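PDB 6NEW: proto-oncogene vav from Homo sapiens, which probably acts as a guanine nucleotide exchange factor for Rho-family GTPases such as Rac, through a RhoGEF domain followed by PH and zinc-binding C1 domains. Local coordinates for residues A110-Y113 with Q114-K118; Y119-R122 with F123-Y126; E198-N201 with L202-L206. One frame throughout, in Å; residues are numbered along the deposited sequence.

Contact 1 of 3, residues A110-Y113 with Q114-K118; sequences ANLY and QVFIK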
# COMPACT_ATOMS: atom_id res chain seq x y z
N ALA A 110 -5.67 -32.56 2.16
CA ALA A 110 -6.96 -32.03 1.72
C ALA A 110 -7.38 -30.75 2.43
O ALA A 110 -8.08 -29.92 1.83
CB ALA A 110 -8.04 -33.09 1.85
N ASN A 111 -6.94 -30.57 3.69
CA ASN A 111 -7.28 -29.41 4.51
C ASN A 111 -6.11 -28.43 4.67
O ASN A 111 -6.10 -27.67 5.64
CB ASN A 111 -7.84 -29.87 5.86
CG ASN A 111 -9.08 -30.72 5.69
OD1 ASN A 111 -9.88 -30.50 4.77
ND2 ASN A 111 -9.19 -31.79 6.47
N LEU A 112 -5.17 -28.40 3.70
CA LEU A 112 -4.03 -27.48 3.71
C LEU A 112 -4.53 -26.04 3.51
O LEU A 112 -4.08 -25.13 4.22
CB LEU A 112 -2.97 -27.85 2.65
CG LEU A 112 -1.75 -26.92 2.53
CD1 LEU A 112 -0.92 -26.91 3.80
CD2 LEU A 112 -0.90 -27.27 1.33
N TYR A 113 -5.49 -25.85 2.58
CA TYR A 113 -6.11 -24.57 2.24
C TYR A 113 -6.68 -23.84 3.47
O TYR A 113 -6.56 -22.62 3.55
CB TYR A 113 -7.17 -24.77 1.14
CG TYR A 113 -8.52 -25.29 1.62
CD1 TYR A 113 -8.69 -26.63 1.94
CD2 TYR A 113 -9.61 -24.44 1.75
CE1 TYR A 113 -9.92 -27.11 2.40
CE2 TYR A 113 -10.84 -24.90 2.21
CZ TYR A 113 -10.99 -26.24 2.53
OH TYR A 113 -12.21 -26.70 2.98
N GLN A 114 -7.25 -24.60 4.45
CA GLN A 114 -7.82 -24.07 5.70
C GLN A 114 -6.79 -23.38 6.57
O GLN A 114 -7.14 -22.43 7.27
CB GLN A 114 -8.46 -25.17 6.52
CG GLN A 114 -9.79 -25.65 6.01
CD GLN A 114 -10.19 -26.93 6.69
OE1 GLN A 114 -9.79 -27.24 7.83
NE2 GLN A 114 -11.01 -27.68 6.01
N VAL A 115 -5.53 -23.86 6.56
CA VAL A 115 -4.41 -23.31 7.34
C VAL A 115 -4.04 -21.93 6.79
O VAL A 115 -3.83 -21.00 7.57
CB VAL A 115 -3.20 -24.28 7.40
CG1 VAL A 115 -2.15 -23.80 8.39
CG2 VAL A 115 -3.64 -25.70 7.73
N PHE A 116 -3.98 -21.79 5.46
CA PHE A 116 -3.66 -20.53 4.80
C PHE A 116 -4.75 -19.48 5.03
O PHE A 116 -4.42 -18.33 5.34
CB PHE A 116 -3.40 -20.74 3.30
CG PHE A 116 -2.05 -21.34 2.99
CD1 PHE A 116 -0.94 -20.52 2.83
CD2 PHE A 116 -1.90 -22.71 2.83
CE1 PHE A 116 0.31 -21.06 2.51
CE2 PHE A 116 -0.65 -23.25 2.52
CZ PHE A 116 0.44 -22.43 2.35
N ILE A 117 -6.03 -19.88 4.91
CA ILE A 117 -7.20 -19.02 5.10
C ILE A 117 -7.28 -18.52 6.56
O ILE A 117 -7.52 -17.33 6.77
CB ILE A 117 -8.50 -19.73 4.59
CG1 ILE A 117 -8.53 -19.75 3.04
CG2 ILE A 117 -9.80 -19.11 5.17
CD1 ILE A 117 -9.53 -20.73 2.41
N LYS A 118 -7.03 -19.40 7.54
CA LYS A 118 -7.04 -19.10 8.98
C LYS A 118 -5.96 -18.07 9.36
O LYS A 118 -6.23 -17.14 10.13
CB LYS A 118 -6.86 -20.42 9.78
CG LYS A 118 -6.74 -20.27 11.30
CD LYS A 118 -6.34 -21.59 11.95
CE LYS A 118 -5.96 -21.40 13.39
NZ LYS A 118 -6.40 -22.56 14.21

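Contact 2 of 3, residues Y119-R122 with F123-Y126; sequences YKER and FLVY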
# COMPACT_ATOMS: atom_id res chain seq x y z
N TYR A 119 -4.75 -18.22 8.81
CA TYR A 119 -3.61 -17.37 9.12
C TYR A 119 -3.52 -16.08 8.30
O TYR A 119 -2.66 -15.26 8.61
CB TYR A 119 -2.32 -18.18 9.02
CG TYR A 119 -2.01 -18.93 10.29
CD1 TYR A 119 -2.65 -20.13 10.59
CD2 TYR A 119 -1.10 -18.42 11.22
CE1 TYR A 119 -2.38 -20.82 11.78
CE2 TYR A 119 -0.82 -19.10 12.40
CZ TYR A 119 -1.46 -20.30 12.67
OH TYR A 119 -1.20 -20.98 13.83
N LYS A 120 -4.41 -15.89 7.29
CA LYS A 120 -4.46 -14.71 6.41
C LYS A 120 -4.43 -13.39 7.18
O LYS A 120 -3.49 -12.60 7.00
CB LYS A 120 -5.70 -14.78 5.50
CG LYS A 120 -5.79 -13.63 4.51
CD LYS A 120 -7.23 -13.27 4.24
CE LYS A 120 -7.36 -12.29 3.11
NZ LYS A 120 -8.79 -12.04 2.79
N GLU A 121 -5.43 -13.16 8.05
CA GLU A 121 -5.54 -11.94 8.85
C GLU A 121 -4.51 -11.92 9.99
O GLU A 121 -4.12 -10.84 10.43
CB GLU A 121 -6.98 -11.66 9.32
CG GLU A 121 -7.82 -11.07 8.19
CD GLU A 121 -9.33 -11.10 8.31
OE1 GLU A 121 -9.85 -10.86 9.42
OE2 GLU A 121 -10.00 -11.28 7.26
N ARG A 122 -4.02 -13.11 10.41
CA ARG A 122 -2.95 -13.21 11.43
C ARG A 122 -1.63 -12.70 10.82
O ARG A 122 -0.80 -12.16 11.54
CB ARG A 122 -2.81 -14.65 11.97
CG ARG A 122 -4.01 -15.10 12.79
CD ARG A 122 -3.76 -16.41 13.52
NE ARG A 122 -5.01 -16.96 14.04
CZ ARG A 122 -5.08 -17.97 14.90
NH1 ARG A 122 -3.97 -18.54 15.36
NH2 ARG A 122 -6.26 -18.40 15.32
N PHE A 123 -1.48 -12.83 9.47
CA PHE A 123 -0.32 -12.38 8.71
C PHE A 123 -0.36 -10.88 8.39
O PHE A 123 0.58 -10.38 7.78
CB PHE A 123 -0.18 -13.16 7.39
CG PHE A 123 0.22 -14.62 7.41
CD1 PHE A 123 1.28 -15.05 8.20
CD2 PHE A 123 -0.37 -15.53 6.55
CE1 PHE A 123 1.68 -16.39 8.19
CE2 PHE A 123 0.03 -16.87 6.53
CZ PHE A 123 1.06 -17.29 7.35
N LEU A 124 -1.43 -10.16 8.78
CA LEU A 124 -1.54 -8.73 8.49
C LEU A 124 -0.50 -7.89 9.26
O LEU A 124 -0.30 -6.72 8.95
CB LEU A 124 -2.97 -8.22 8.71
CG LEU A 124 -3.94 -8.53 7.57
CD1 LEU A 124 -5.35 -8.22 7.97
CD2 LEU A 124 -3.60 -7.74 6.29
N VAL A 125 0.22 -8.54 10.20
CA VAL A 125 1.32 -7.97 10.97
C VAL A 125 2.49 -7.66 10.02
O VAL A 125 3.40 -6.92 10.39
CB VAL A 125 1.73 -8.86 12.18
CG1 VAL A 125 0.62 -8.92 13.24
CG2 VAL A 125 2.17 -10.26 11.74
N TYR A 126 2.40 -8.18 8.77
CA TYR A 126 3.36 -7.91 7.70
C TYR A 126 3.16 -6.49 7.16
O TYR A 126 4.05 -5.94 6.51
CB TYR A 126 3.30 -8.96 6.57
CG TYR A 126 4.18 -10.16 6.85
CD1 TYR A 126 5.55 -10.11 6.63
CD2 TYR A 126 3.64 -11.34 7.36
CE1 TYR A 126 6.37 -11.20 6.90
CE2 TYR A 126 4.45 -12.43 7.64
CZ TYR A 126 5.81 -12.36 7.41
OH TYR A 126 6.59 -13.45 7.69

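Contact 3 of 3, residues E198-N201 with L202-L206; sequences EKEN and LRLAL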
# COMPACT_ATOMS: atom_id res chain seq x y z
N GLU A 198 -10.72 -30.24 -4.40
CA GLU A 198 -9.49 -29.83 -3.72
C GLU A 198 -8.85 -28.63 -4.44
O GLU A 198 -8.26 -27.78 -3.78
CB GLU A 198 -8.50 -31.01 -3.64
CG GLU A 198 -7.32 -30.77 -2.71
CD GLU A 198 -6.27 -31.86 -2.62
OE1 GLU A 198 -6.60 -33.04 -2.90
OE2 GLU A 198 -5.13 -31.54 -2.22
N LYS A 199 -8.99 -28.57 -5.79
CA LYS A 199 -8.48 -27.50 -6.65
C LYS A 199 -9.21 -26.18 -6.32
O LYS A 199 -8.55 -25.14 -6.17
CB LYS A 199 -8.64 -27.86 -8.14
CG LYS A 199 -7.87 -26.95 -9.09
CD LYS A 199 -8.10 -27.32 -10.55
CE LYS A 199 -6.84 -27.27 -11.37
NZ LYS A 199 -6.49 -25.90 -11.81
N GLU A 200 -10.56 -26.23 -6.18
CA GLU A 200 -11.43 -25.10 -5.85
C GLU A 200 -11.10 -24.60 -4.43
O GLU A 200 -11.04 -23.38 -4.22
CB GLU A 200 -12.92 -25.50 -5.97
CG GLU A 200 -13.93 -24.41 -5.61
CD GLU A 200 -13.81 -23.07 -6.33
OE1 GLU A 200 -13.60 -23.07 -7.56
OE2 GLU A 200 -13.95 -22.03 -5.65
N ASN A 201 -10.86 -25.53 -3.50
CA ASN A 201 -10.51 -25.21 -2.12
C ASN A 201 -9.13 -24.57 -2.03
O ASN A 201 -8.96 -23.62 -1.27
CB ASN A 201 -10.64 -26.44 -1.22
CG ASN A 201 -12.05 -26.94 -1.02
OD1 ASN A 201 -13.03 -26.41 -1.56
ND2 ASN A 201 -12.19 -27.98 -0.22
N LEU A 202 -8.17 -25.03 -2.85
CA LEU A 202 -6.82 -24.44 -2.89
C LEU A 202 -6.82 -23.08 -3.55
O LEU A 202 -6.00 -22.24 -3.18
CB LEU A 202 -5.81 -25.38 -3.56
CG LEU A 202 -5.26 -26.50 -2.69
CD1 LEU A 202 -4.79 -27.64 -3.55
CD2 LEU A 202 -4.11 -26.02 -1.80
N ARG A 203 -7.75 -22.84 -4.50
CA ARG A 203 -7.94 -21.56 -5.19
C ARG A 203 -8.36 -20.47 -4.17
O ARG A 203 -7.88 -19.34 -4.29
CB ARG A 203 -8.98 -21.67 -6.31
CG ARG A 203 -8.39 -22.08 -7.65
CD ARG A 203 -9.30 -21.67 -8.80
NE ARG A 203 -9.11 -22.50 -9.99
CZ ARG A 203 -9.92 -23.48 -10.38
NH1 ARG A 203 -9.67 -24.16 -11.49
NH2 ARG A 203 -11.00 -23.78 -9.66
N LEU A 204 -9.19 -20.83 -3.15
CA LEU A 204 -9.64 -19.92 -2.08
C LEU A 204 -8.44 -19.46 -1.24
O LEU A 204 -8.36 -18.27 -0.90
CB LEU A 204 -10.69 -20.57 -1.16
CG LEU A 204 -11.98 -21.14 -1.75
CD1 LEU A 204 -12.79 -21.85 -0.68
CD2 LEU A 204 -12.84 -20.06 -2.42
N ALA A 205 -7.50 -20.38 -0.94
CA ALA A 205 -6.27 -20.08 -0.20
C ALA A 205 -5.35 -19.22 -1.06
O ALA A 205 -4.69 -18.32 -0.54
CB ALA A 205 -5.56 -21.37 0.21
N LEU A 206 -5.32 -19.47 -2.40
CA LEU A 206 -4.53 -18.68 -3.35
C LEU A 206 -5.05 -17.23 -3.36
O LEU A 206 -4.26 -16.29 -3.33
CB LEU A 206 -4.55 -19.30 -4.76
CG LEU A 206 -3.98 -18.47 -5.92
CD1 LEU A 206 -2.53 -18.14 -5.71
CD2 LEU A 206 -4.16 -19.17 -7.25

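Contact 1 of 3, residues A110-Y113 with Q114-K118
Tyr113 and Gln114 meet at the start of helix 112-119, where the glutamine folds its aliphatic part over one face of the phenol ring. Gln114 CG makes a CH-pi contact over the face, 3.9 Å from the centroid of the Tyr113 ring. Beyond CG the Gln114 chain runs extended, and its amide plane stands 75° from the ring. From there NE2 gives a weak but nearly straight hydrogen bond to Tyr113 OH, 3.4 Å long. The Asn111 side chain lies alongside that of Gln114 and points the same way, the two amide planes 21° apart; Asn111 OD1 is 3.3 Å from Gln114 NE2, but the angle is too poor for a bond. Tyr113 CG sits between its own backbone N and carbonyl carbon (chi1 80°), which sends the ring outward and back toward the N-terminal end, Ala110 O lying at its edge in the ring plane. Ile117 CD1 reaches the edge of this ring, 3.8 Å from Tyr113 CD2. On the buried side, Leu112 CG touches the edge of the Phe116 ring at CE2, 3.8 Å away. Beneath the side chains, Ile117 N bonds Tyr113 O at 3.1 Å, a regular helical link, whereas Val115 N takes Leu112 O in a tighter turn. Farther out, Phe116 packs edge-to-face on Phe96, and Tyr113 leans on Asn201 of helix 196-235. The chemistry thus divides round the helix: the side chains of Leu112 and Phe116 meet by apolar packing, while the exposed Gln114 combines a CH-pi contact with one weak bond, which probably restrains its amide only loosely.

Contact 2 of 3, residues Y119-R122 with F123-Y126
Phe123 lays one face of its ring against Tyr119 one turn earlier: Tyr119 CB makes a CH-pi contact, 4.1 Å from the centroid of the Phe123 ring, and comes within 3.7 Å of Phe123 CE2. With CG anti to the carbonyl carbon (chi1 -71°), the ring is turned back beside the Tyr119 carbonyl. The backbone of Phe123 is gripped there too, its N donating to Tyr119 O at 2.8 Å and weakly to Lys120 O at 3.2 Å. Around this ring, Phe96 meets it edge-to-face and Leu212 of helix 196-235 packs against it. An alanine here is likely to leave Tyr119 CB without the ring face it rests on and open a gap toward Leu212.

The extended Arg122 chain brings CD over the rim of one face of the Tyr119 ring, 4.0 Å above its plane, while Tyr119 OH bonds Glu99. Leu124 lies alongside Glu121, Leu124 CD1 being 3.8 Å from Glu121 CG, and its N bonds Glu121 O; its side chain also meets Thr372 and Leu381. Lys120 points away and forms a salt bridge with Asp211. The two segments make an irregular helical link from helix 112-119 to helix 125-131 within the all-helical RhoGEF (DH) domain, its aromatic side packed on helix 86-105 and Leu124 bordering the C1 domain.

Contact 3 of 3, residues E198-N201 with L202-L206
Glu200 and Arg203 form the salt bridge of this helical turn, a long one with Glu200 OE1 3.4 Å from Arg203 NH2. The carboxylate oxygen comes in at the edge of the guanidinium, near its plane, but the two flat groups are turned 52° apart. Glu200 gets there by bending at chi2 (54°), which carries its carboxylate forward along the outside of the helix, toward Arg203, whereas Arg203 stays extended from CG to NE.

A second charged neighbour is less favourable. Lys199 NZ lies 3.6 Å from Arg203 NH1, a like-charge approach that the nearby Glu200 carboxylate probably eases. Lys199 NZ also has a weak hydrogen bond to Val190 O. The aliphatic part of Lys199 contributes packing instead: CG lies over one face of the guanidinium, towards its rim, and CD is 3.7 Å from Arg203 NH1.

Van der Waals contacts are modest. Glu198 and Leu202 run side by side in the same direction, Glu198 CG standing 4.1 Å from Leu202 CD1, while Glu198 OE2 is engaged in a salt bridge with Arg41. On the exposed side, Leu204 CD2 passes 3.9 Å from Glu200 OE2.

Backbone bonds complete the turn. Leu202 N reaches Glu198 O at 2.9 Å and Arg203 N reaches Lys199 O at 3.0 Å, both regular helical links; Leu204 N divides between Glu200 O and Asn201 O, weakly in each case.

All of this lies near the start of the long helix 196-235. Leu202 faces Leu189 and Val190 of helix 182-191, Asn201 and Leu204 lie against Tyr113 and Ile117 of helix 112-119, and Ala205 fits between these two helices, touching Leu186 and Phe116.

Contacts 1 and 3 face each other across the packing of helix 112-119 on helix 196-235, their centres about 9 Å apart: Tyr113 CD2 comes 3.2 Å from Asn201 O, and Phe116 and Ile117 meet Ala205 and Leu204. Contact 2 continues the chain from contact 1 but does not touch contact 3. In contact 1 Leu112, Val115 and Phe116 are buried, with an exposed glutamine lying over the tyrosine ring and weakly bonded to its hydroxyl; in contact 2 Tyr119, Lys120 and Phe123 are buried, round an aromatic ring in an irregular linker; in contact 3 Leu202 and Ala205 are, the charged pair lying toward the surface of a regular helix. All three belong to the RhoGEF domain.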